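Local coordinates for anti-sigma-factor antagonist (STAS) domain protein (Moorella thermoacetica, PDB 3ZXN) that probably serves as the STAS-domain subunit RsbS of the bacterial stressosome, a modular signalling complex that appears to have been adapted to control secondary messenger signalling, at residues S3-L8 / I28-E33; D11-V16 / K113-A118; K44-D49 / L74-V79; I48-L53 / T81-A86. The protein carries 1 engineered substitution. All coordinates share one frame; numbering follows the deposited sequence.

In the fold
All four contacts meet on the mixed sheet of the STAS domain, whose strands run in the order 7-10, 13-17, 45-49, 78-81, 102-104. Contact 1 opens first along the chain and joins the N-terminal segment to helix 25-38. Contact 2, whose segments alternate with those of contact 1, brings helix 107-118 back to strand 13-17, closing a loop of about a hundred residues in which contacts 3 and 4 are nested. Those two share strand 45-49 and have centres about 16 Å apart, against about 7 Å for contacts 2 and 3. Contacts 1 and 2, with centres about 19 Å apart, touch through strands 7-10 and 13-17, so one sheet ties both chain ends into a compact domain.

Contact 1: residues S3-L8 / I28-E33; sequences SRVPIL and IQFKEE
Ser3 and Glu33 form a direct polar link between the N-terminal segment 3-8 and the helical segment 28-33. The hydroxyl OG of Ser3 donates to OE2 of Glu33 over 3.0 Å, approaching from above the carboxylate, 40° out of its plane. Glu33 reaches so far because its CG stands anti to the backbone N (chi1 179°) and the chain stays extended beyond it. A water that donates to Val5 O at 2.9 Å also lies by Glu33 OE1, but so close that this second bond is doubtful. The same water sits at the edge of the Phe30 ring, in its plane.

Apolar contacts lie alongside this polar group. Val5 turns CG1 to the Phe30 ring and meets CD1 of Phe30 at 3.7 Å, while its other methyl, CG2, comes within 4.1 Å of Phe30 CB. Ile7 and Glu33 run antiparallel alongside one another, bringing Ile7 CD1 to 3.6 Å from Glu33 CG. Val5 and Phe30 both rest on Val16 of strand 13-17, so the helix, the incoming segment and the sheet meet at one place in the STAS fold.

Ile7 CD1 packs along the Glu33 stem as far as the carboxylate carbon, yet the bond from the Ser3 hydroxyl would favour an ionised carboxylate, its charge held beside a small hydrophobic patch.

Contact 2: residues D11-V16 / K113-A118; sequences DDYWVV and KLKNLA
Tyr13 extends from its strand into the angle between Leu114 and Lys115 of the C-terminal helix. From CB, the torsion sets CG anti to the carbonyl carbon and beside the backbone N (chi1 -70°), which sends the ring toward the helix. Along one side of the ring, CD1 of Tyr13 lies 4.1 Å from the methyl CD1 of Leu114. One atom further on, CE1 of Tyr13 meets CB of Leu114 at 3.7 Å, the two side chains pointing in opposing senses as they pass. Across the ring, CE2 of Tyr13 comes within 3.9 Å of Lys115 CG. At the tip, Tyr13 OH lies 3.6 Å from the same Lys115 CG and is only loosely approached by the methyl of Ala118.

Strand 13-16 and helix segment 113-118 run nearly antiparallel, at 156°, and their axes approach to 11.5 Å. This is the alpha/beta layering of the STAS domain: helix 107-118 covers the sheet face that carries Tyr13 and Val15, with Leu111 also touching Tyr13, while Trp14 and Val16 turn to helix 25-38 on the other face. Replacing the phenol by an alanine here would probably open a gap between strand and helix and leave Leu114 and the aliphatic stem of Lys115 without their partner.

Beyond that stem the Lys115 chain continues extended, and its NZ stops 4.0 Å from Asp11 OD2, opposite charges probably close enough for a weak attraction but beyond a salt bridge.

Contact 3: residues K44-D49 / L74-V79; sequences KGLVID and LGLPFV
Leu46 is held through both its backbone N and its O, by Pro77 and Val79, that is, by strand 78-81 and the residue leading into it. Its N donates to Pro77 O over 2.8 Å with a bent N-H...O angle of 141°, and its O accepts from Val79 N at 3.0 Å in a straighter bond of 163°. Ile48 N then donates to Val79 O, also at 3.0 Å, which continues the parallel register.

The side chains of Leu46, Ile48 and Phe78 form the tightly packed face. Leu46 and Phe78 project together from adjacent strands, with Leu46 CG 3.7 Å from Phe78 CD1. Ile48 brings CG1 to the edge of the ring, in its plane, and CD1 to 3.6 Å from Phe78 CE1. Leu76 closes the end of this patch: its CG is anti to the backbone N (chi1 -178°), and the two methyls part, CD1 settling 3.4 Å from Gly45 CA and CD2 3.9 Å from Leu46 CB. Cutting Leu76 back to an alanine is likely to strip this cover from Gly45 and open a gap beside Leu46.

Toward solvent the contact thins. The side chain of Lys44 points away, while its carbonyl O meets the Pro77 ring, with CD of Pro77 3.5 Å from Lys44 O.

The two strands are the parallel pair of a beta-alpha-beta crossover. Its helix 58-74 packs Ile67 on Leu46 and Ile48, and Ala71 on Phe78; Leu107 and Leu111 meet Val47 on the other face, and strand 13-17 pairs with the far edge of strand 45-49.

Contact 4: residues I48-L53 / T81-A86; sequences IDISAL and TGIKPA
The Asp49 side chain lies nearly perpendicular to that of Thr81, which brings hydroxyl and carboxylate together above paired strand ends. Thr81 OG1 donates to Asp49 OD2 over 2.8 Å, meeting it on the anti side, 21° out of the carboxylate plane. Asp49 has its CG anti to the backbone N (chi1 -177°), and its other oxygen turns to its own chain: OD1 accepts from Ser51 OG at 2.7 Å through the syn lone pair and from Ser51 N at 2.8 Å from above the plane, the latter an Asx turn. With three donors, the buried carboxylate probably remains ionised and is likely to be restrained from turning.

Beneath it, the strands finish their parallel pairing. Thr81 N donates to Ile48 O and Ile50 N to Thr81 O, each at 2.9 Å, after which the two chains diverge, Gly82 still backbone-bonded to Ala104 in the edge strand of the STAS sheet. The first enters a type I turn from Ile50 to Leu53 on its way to helix 58-74; the second leads to helix 85-93, with Lys84 at the N-cap position.

Gly82 suits this divergence because its phi is positive and a side chain there would run into Asp49 OD2 and Ser51 CB. Further along, Ile50 and Ile83 cross obliquely, with Ile50 CD1 4.0 Å from Ile83 CG1, while Lys84 reaches past Leu53 O to a salt bridge with Glu54.

Contact 1: residues S3-L8 / I28-E33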
# COMPACT_ATOMS: atom_id res chain seq x y z
N SER A 3 -12.54 3.64 11.71
CA SER A 3 -11.14 3.29 11.97
C SER A 3 -10.99 1.83 12.41
O SER A 3 -10.74 1.56 13.58
CB SER A 3 -10.55 4.21 13.04
OG SER A 3 -10.40 5.55 12.58
N ARG A 4 -11.15 0.91 11.46
CA ARG A 4 -10.93 -0.51 11.75
C ARG A 4 -9.49 -0.89 11.41
O ARG A 4 -8.75 -1.36 12.28
CB ARG A 4 -11.91 -1.38 10.97
CG ARG A 4 -11.89 -2.86 11.34
CD ARG A 4 -12.68 -3.69 10.33
NE ARG A 4 -12.87 -5.08 10.75
CZ ARG A 4 -13.31 -6.05 9.96
NH1 ARG A 4 -13.61 -5.80 8.69
NH2 ARG A 4 -13.45 -7.29 10.42
N VAL A 5 -9.10 -0.67 10.16
CA VAL A 5 -7.72 -0.87 9.72
C VAL A 5 -6.83 0.25 10.24
O VAL A 5 -6.94 1.40 9.81
CB VAL A 5 -7.61 -0.93 8.18
CG1 VAL A 5 -6.16 -1.12 7.74
CG2 VAL A 5 -8.50 -2.03 7.62
N PRO A 6 -5.93 -0.08 11.19
CA PRO A 6 -5.06 0.94 11.78
C PRO A 6 -4.12 1.54 10.74
O PRO A 6 -3.55 0.85 9.90
CB PRO A 6 -4.24 0.14 12.81
CG PRO A 6 -5.10 -1.03 13.14
CD PRO A 6 -5.76 -1.39 11.84
N ILE A 7 -3.97 2.85 10.81
CA ILE A 7 -3.02 3.54 9.97
C ILE A 7 -1.97 4.14 10.87
O ILE A 7 -2.25 5.08 11.62
CB ILE A 7 -3.72 4.66 9.17
CG1 ILE A 7 -4.81 4.07 8.27
CG2 ILE A 7 -2.68 5.47 8.38
CD1 ILE A 7 -5.73 5.09 7.62
N LEU A 8 -0.76 3.58 10.82
CA LEU A 8 0.33 4.02 11.70
C LEU A 8 1.24 5.05 11.02
O LEU A 8 1.32 5.12 9.80
CB LEU A 8 1.20 2.81 12.11
CG LEU A 8 0.45 1.54 12.57
CD1 LEU A 8 1.41 0.38 12.84
CD2 LEU A 8 -0.41 1.83 13.78
N ILE A 28 -13.37 -0.12 1.39
CA ILE A 28 -13.76 1.21 0.93
C ILE A 28 -13.54 2.21 2.05
O ILE A 28 -12.99 3.29 1.84
CB ILE A 28 -15.25 1.24 0.51
CG1 ILE A 28 -15.47 0.36 -0.72
CG2 ILE A 28 -15.70 2.66 0.25
CD1 ILE A 28 -16.94 0.06 -1.01
N GLN A 29 -13.96 1.84 3.25
CA GLN A 29 -13.78 2.67 4.43
C GLN A 29 -12.30 2.92 4.69
O GLN A 29 -11.91 4.03 5.06
CB GLN A 29 -14.41 1.99 5.64
CG GLN A 29 -14.09 2.63 6.98
CD GLN A 29 -14.72 1.87 8.14
OE1 GLN A 29 -15.82 1.33 8.01
NE2 GLN A 29 -14.01 1.82 9.27
N PHE A 30 -11.49 1.89 4.50
CA PHE A 30 -10.05 2.02 4.71
C PHE A 30 -9.41 2.95 3.69
O PHE A 30 -8.66 3.85 4.06
CB PHE A 30 -9.36 0.65 4.67
CG PHE A 30 -7.93 0.73 4.26
CD1 PHE A 30 -6.99 1.33 5.08
CD2 PHE A 30 -7.52 0.24 3.03
CE1 PHE A 30 -5.67 1.42 4.69
CE2 PHE A 30 -6.19 0.32 2.64
CZ PHE A 30 -5.27 0.92 3.48
N LYS A 31 -9.72 2.74 2.41
CA LYS A 31 -9.18 3.58 1.34
C LYS A 31 -9.50 5.05 1.58
O LYS A 31 -8.64 5.92 1.45
CB LYS A 31 -9.73 3.14 -0.02
CG LYS A 31 -9.08 3.83 -1.20
CD LYS A 31 -9.92 3.67 -2.43
CE LYS A 31 -11.29 4.31 -2.24
NZ LYS A 31 -12.07 4.30 -3.51
N GLU A 32 -10.74 5.32 1.98
CA GLU A 32 -11.17 6.68 2.25
C GLU A 32 -10.40 7.33 3.39
O GLU A 32 -9.95 8.47 3.28
CB GLU A 32 -12.68 6.72 2.53
CG GLU A 32 -13.53 6.47 1.29
CD GLU A 32 -15.01 6.39 1.59
OE1 GLU A 32 -15.39 6.27 2.78
OE2 GLU A 32 -15.81 6.45 0.63
N GLU A 33 -10.24 6.60 4.49
CA GLU A 33 -9.49 7.13 5.63
C GLU A 33 -8.02 7.33 5.29
O GLU A 33 -7.40 8.32 5.69
CB GLU A 33 -9.65 6.22 6.86
CG GLU A 33 -8.86 6.72 8.08
CD GLU A 33 -8.98 5.81 9.30
OE1 GLU A 33 -9.57 4.71 9.20
OE2 GLU A 33 -8.47 6.21 10.38
O HOH W 1 -9.05 2.46 8.17

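Contact 2: residues D11-V16 / K113-A118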
# COMPACT_ATOMS: atom_id res chain seq x y z
N ASP A 11 8.39 7.53 12.07
CA ASP A 11 9.44 8.38 11.51
C ASP A 11 8.91 9.11 10.26
O ASP A 11 9.62 9.21 9.26
CB ASP A 11 10.68 7.55 11.13
CG ASP A 11 11.27 6.79 12.32
OD1 ASP A 11 11.04 7.22 13.47
OD2 ASP A 11 11.96 5.77 12.09
N ASP A 12 7.68 9.60 10.34
CA ASP A 12 7.04 10.35 9.24
C ASP A 12 6.61 9.51 8.03
O ASP A 12 6.18 10.07 7.02
CB ASP A 12 7.91 11.51 8.75
CG ASP A 12 8.00 12.63 9.77
OD1 ASP A 12 7.00 12.88 10.47
OD2 ASP A 12 9.08 13.25 9.85
N TYR A 13 6.74 8.19 8.13
CA TYR A 13 6.23 7.29 7.10
C TYR A 13 4.90 6.67 7.53
O TYR A 13 4.76 6.22 8.67
CB TYR A 13 7.24 6.18 6.80
CG TYR A 13 8.48 6.67 6.08
CD1 TYR A 13 8.50 6.77 4.70
CD2 TYR A 13 9.61 7.06 6.79
CE1 TYR A 13 9.62 7.23 4.04
CE2 TYR A 13 10.74 7.53 6.14
CZ TYR A 13 10.74 7.61 4.76
OH TYR A 13 11.84 8.07 4.07
N TRP A 14 3.93 6.68 6.63
CA TRP A 14 2.67 6.01 6.86
C TRP A 14 2.92 4.53 6.71
O TRP A 14 3.59 4.12 5.76
CB TRP A 14 1.62 6.44 5.80
CG TRP A 14 1.36 7.93 5.79
CD1 TRP A 14 1.80 8.85 4.86
CD2 TRP A 14 0.60 8.67 6.75
NE1 TRP A 14 1.35 10.11 5.19
CE2 TRP A 14 0.61 10.03 6.34
CE3 TRP A 14 -0.10 8.31 7.91
CZ2 TRP A 14 -0.05 11.02 7.05
CZ3 TRP A 14 -0.75 9.31 8.62
CH2 TRP A 14 -0.72 10.65 8.19
N VAL A 15 2.38 3.73 7.63
CA VAL A 15 2.51 2.28 7.60
C VAL A 15 1.14 1.63 7.82
O VAL A 15 0.43 1.95 8.79
CB VAL A 15 3.48 1.75 8.71
CG1 VAL A 15 3.41 0.25 8.77
CG2 VAL A 15 4.91 2.24 8.47
N VAL A 16 0.78 0.72 6.92
CA VAL A 16 -0.51 0.05 6.96
C VAL A 16 -0.34 -1.43 6.66
O VAL A 16 0.39 -1.80 5.74
CB VAL A 16 -1.47 0.63 5.86
CG1 VAL A 16 -2.76 -0.20 5.79
CG2 VAL A 16 -1.78 2.09 6.13
N LYS A 113 13.56 0.62 1.87
CA LYS A 113 13.58 1.00 0.47
C LYS A 113 13.24 2.48 0.30
O LYS A 113 13.90 3.20 -0.45
CB LYS A 113 12.61 0.13 -0.34
CG LYS A 113 12.63 0.38 -1.85
CD LYS A 113 11.68 -0.59 -2.56
CE LYS A 113 11.81 -0.52 -4.09
NZ LYS A 113 13.11 -1.07 -4.58
N LEU A 114 12.23 2.93 1.01
CA LEU A 114 11.80 4.32 0.91
C LEU A 114 12.89 5.26 1.41
O LEU A 114 13.14 6.29 0.81
CB LEU A 114 10.48 4.53 1.66
CG LEU A 114 9.30 3.94 0.89
CD1 LEU A 114 7.96 4.54 1.31
CD2 LEU A 114 9.52 4.16 -0.60
N LYS A 115 13.54 4.90 2.51
CA LYS A 115 14.58 5.76 3.06
C LYS A 115 15.80 5.78 2.15
O LYS A 115 16.47 6.81 2.03
CB LYS A 115 14.98 5.30 4.45
CG LYS A 115 13.90 5.42 5.50
CD LYS A 115 14.31 4.62 6.73
CE LYS A 115 13.18 4.47 7.72
NZ LYS A 115 13.69 3.88 9.01
N ASN A 116 16.10 4.65 1.52
CA ASN A 116 17.24 4.56 0.62
C ASN A 116 17.06 5.42 -0.63
O ASN A 116 17.97 6.15 -1.03
CB ASN A 116 17.52 3.10 0.23
CG ASN A 116 18.61 2.47 1.08
OD1 ASN A 116 19.80 2.73 0.86
ND2 ASN A 116 18.22 1.64 2.04
N LEU A 117 15.88 5.32 -1.25
CA LEU A 117 15.55 6.14 -2.40
C LEU A 117 15.66 7.63 -2.06
O LEU A 117 16.17 8.42 -2.85
CB LEU A 117 14.15 5.81 -2.93
CG LEU A 117 13.93 4.41 -3.50
CD1 LEU A 117 12.49 4.21 -3.99
CD2 LEU A 117 14.93 4.12 -4.62
N ALA A 118 15.17 8.00 -0.89
CA ALA A 118 15.16 9.40 -0.47
C ALA A 118 16.57 9.92 -0.17
O ALA A 118 16.94 11.01 -0.62
CB ALA A 118 14.25 9.59 0.75

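Contact 3: residues K44-D49 / L74-V79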
# COMPACT_ATOMS: atom_id res chain seq x y z
N LYS A 44 6.60 11.29 4.61
CA LYS A 44 7.72 11.05 3.71
C LYS A 44 7.43 9.91 2.75
O LYS A 44 8.16 9.70 1.78
CB LYS A 44 9.00 10.72 4.50
CG LYS A 44 9.56 11.89 5.30
CD LYS A 44 10.82 11.46 6.09
CE LYS A 44 11.45 12.63 6.82
NZ LYS A 44 12.75 12.25 7.46
N GLY A 45 6.36 9.17 3.02
CA GLY A 45 6.08 8.01 2.19
C GLY A 45 5.04 7.09 2.80
O GLY A 45 4.58 7.32 3.91
N LEU A 46 4.70 6.04 2.06
CA LEU A 46 3.62 5.16 2.43
C LEU A 46 4.03 3.71 2.16
O LEU A 46 4.50 3.39 1.07
CB LEU A 46 2.36 5.52 1.62
CG LEU A 46 1.19 4.54 1.65
CD1 LEU A 46 0.70 4.36 3.06
CD2 LEU A 46 0.04 5.02 0.74
N VAL A 47 3.86 2.86 3.16
CA VAL A 47 4.11 1.42 3.02
C VAL A 47 2.82 0.67 3.32
O VAL A 47 2.21 0.87 4.37
CB VAL A 47 5.18 0.89 4.01
CG1 VAL A 47 5.51 -0.57 3.69
CG2 VAL A 47 6.42 1.77 4.00
N ILE A 48 2.40 -0.19 2.39
CA ILE A 48 1.21 -0.99 2.64
C ILE A 48 1.54 -2.47 2.47
O ILE A 48 2.03 -2.87 1.43
CB ILE A 48 0.07 -0.66 1.66
CG1 ILE A 48 -0.38 0.80 1.83
CG2 ILE A 48 -1.09 -1.62 1.91
CD1 ILE A 48 -1.56 1.19 0.85
N ASP A 49 1.26 -3.26 3.50
CA ASP A 49 1.57 -4.69 3.46
C ASP A 49 0.30 -5.51 3.30
O ASP A 49 -0.68 -5.29 4.01
CB ASP A 49 2.31 -5.15 4.73
CG ASP A 49 2.70 -6.62 4.68
OD1 ASP A 49 1.84 -7.47 4.97
OD2 ASP A 49 3.86 -6.91 4.34
N LEU A 74 0.50 12.78 -5.74
CA LEU A 74 0.82 13.51 -4.53
C LEU A 74 2.33 13.64 -4.30
O LEU A 74 2.77 14.33 -3.39
CB LEU A 74 0.17 12.84 -3.32
CG LEU A 74 -1.36 12.92 -3.26
CD1 LEU A 74 -1.92 12.00 -2.18
CD2 LEU A 74 -1.80 14.37 -3.04
N GLY A 75 3.13 12.98 -5.14
CA GLY A 75 4.56 12.96 -4.96
C GLY A 75 4.95 12.17 -3.72
O GLY A 75 6.01 12.40 -3.12
N LEU A 76 4.09 11.24 -3.32
CA LEU A 76 4.33 10.44 -2.12
C LEU A 76 4.94 9.09 -2.48
O LEU A 76 4.29 8.27 -3.12
CB LEU A 76 3.03 10.25 -1.34
CG LEU A 76 3.08 9.49 -0.01
CD1 LEU A 76 3.85 10.27 1.07
CD2 LEU A 76 1.67 9.17 0.45
N PRO A 77 6.21 8.86 -2.11
CA PRO A 77 6.78 7.53 -2.35
C PRO A 77 5.91 6.42 -1.76
O PRO A 77 5.44 6.54 -0.64
CB PRO A 77 8.13 7.60 -1.60
CG PRO A 77 8.53 9.04 -1.71
CD PRO A 77 7.22 9.81 -1.61
N PHE A 78 5.73 5.33 -2.51
CA PHE A 78 4.81 4.28 -2.11
C PHE A 78 5.43 2.92 -2.38
O PHE A 78 5.92 2.68 -3.47
CB PHE A 78 3.50 4.42 -2.93
CG PHE A 78 2.55 3.27 -2.78
CD1 PHE A 78 2.13 2.85 -1.53
CD2 PHE A 78 2.03 2.63 -3.90
CE1 PHE A 78 1.23 1.78 -1.40
CE2 PHE A 78 1.13 1.58 -3.76
CZ PHE A 78 0.73 1.16 -2.52
N VAL A 79 5.43 2.03 -1.38
CA VAL A 79 5.89 0.67 -1.57
C VAL A 79 4.84 -0.34 -1.09
O VAL A 79 4.24 -0.16 -0.03
CB VAL A 79 7.30 0.42 -0.91
CG1 VAL A 79 7.23 0.63 0.58
CG2 VAL A 79 7.84 -0.97 -1.26

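Contact 4: residues I48-L53 / T81-A86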
# COMPACT_ATOMS: atom_id res chain seq x y z
N ILE A 48 2.40 -0.19 2.39
CA ILE A 48 1.21 -0.99 2.64
C ILE A 48 1.54 -2.47 2.47
O ILE A 48 2.03 -2.87 1.43
CB ILE A 48 0.07 -0.66 1.66
CG1 ILE A 48 -0.38 0.80 1.83
CG2 ILE A 48 -1.09 -1.62 1.91
CD1 ILE A 48 -1.56 1.19 0.85
N ASP A 49 1.26 -3.26 3.50
CA ASP A 49 1.57 -4.69 3.46
C ASP A 49 0.30 -5.51 3.30
O ASP A 49 -0.68 -5.29 4.01
CB ASP A 49 2.31 -5.15 4.73
CG ASP A 49 2.70 -6.62 4.68
OD1 ASP A 49 1.84 -7.47 4.97
OD2 ASP A 49 3.86 -6.91 4.34
N ILE A 50 0.34 -6.47 2.38
CA ILE A 50 -0.82 -7.32 2.13
C ILE A 50 -0.58 -8.81 2.37
O ILE A 50 -1.34 -9.64 1.88
CB ILE A 50 -1.36 -7.10 0.69
CG1 ILE A 50 -0.27 -7.41 -0.35
CG2 ILE A 50 -1.84 -5.68 0.55
CD1 ILE A 50 -0.78 -7.51 -1.82
N SER A 51 0.45 -9.14 3.15
CA SER A 51 0.82 -10.55 3.37
C SER A 51 -0.30 -11.38 3.98
O SER A 51 -0.37 -12.60 3.77
CB SER A 51 2.09 -10.65 4.22
OG SER A 51 1.90 -10.09 5.50
N ALA A 52 -1.18 -10.73 4.73
CA ALA A 52 -2.29 -11.41 5.40
C ALA A 52 -3.35 -12.00 4.44
O ALA A 52 -4.06 -12.95 4.80
CB ALA A 52 -2.94 -10.49 6.41
N LEU A 53 -3.46 -11.44 3.24
CA LEU A 53 -4.48 -11.85 2.27
C LEU A 53 -4.15 -13.15 1.53
O LEU A 53 -3.20 -13.21 0.75
CB LEU A 53 -4.75 -10.73 1.25
CG LEU A 53 -5.04 -9.35 1.84
CD1 LEU A 53 -5.32 -8.35 0.74
CD2 LEU A 53 -6.20 -9.39 2.82
N THR A 81 4.10 -4.28 -0.06
CA THR A 81 4.92 -5.35 0.51
C THR A 81 4.11 -6.60 0.85
O THR A 81 2.88 -6.54 0.99
CB THR A 81 5.70 -4.87 1.80
OG1 THR A 81 4.80 -4.66 2.89
CG2 THR A 81 6.48 -3.58 1.54
N GLY A 82 4.81 -7.73 0.98
CA GLY A 82 4.21 -9.00 1.38
C GLY A 82 3.39 -9.65 0.27
O GLY A 82 2.27 -10.08 0.50
N ILE A 83 3.96 -9.72 -0.93
CA ILE A 83 3.27 -10.22 -2.12
C ILE A 83 3.81 -11.59 -2.56
O ILE A 83 4.87 -11.69 -3.19
CB ILE A 83 3.46 -9.27 -3.31
CG1 ILE A 83 3.06 -7.84 -2.93
CG2 ILE A 83 2.67 -9.78 -4.52
CD1 ILE A 83 3.49 -6.81 -3.94
N LYS A 84 3.07 -12.64 -2.25
CA LYS A 84 3.48 -13.98 -2.65
C LYS A 84 3.27 -14.15 -4.14
O LYS A 84 2.44 -13.46 -4.74
CB LYS A 84 2.70 -15.04 -1.86
CG LYS A 84 1.19 -15.01 -2.08
CD LYS A 84 0.52 -16.01 -1.15
CE LYS A 84 -0.97 -16.09 -1.39
NZ LYS A 84 -1.61 -17.10 -0.50
N PRO A 85 4.03 -15.08 -4.76
CA PRO A 85 3.95 -15.34 -6.20
C PRO A 85 2.52 -15.43 -6.74
O PRO A 85 2.22 -14.80 -7.75
CB PRO A 85 4.67 -16.69 -6.34
CG PRO A 85 5.73 -16.64 -5.26
CD PRO A 85 5.09 -15.88 -4.11
N ALA A 86 1.65 -16.20 -6.10
CA ALA A 86 0.30 -16.38 -6.64
C ALA A 86 -0.46 -15.06 -6.69
O ALA A 86 -1.23 -14.79 -7.61
CB ALA A 86 -0.46 -17.41 -5.82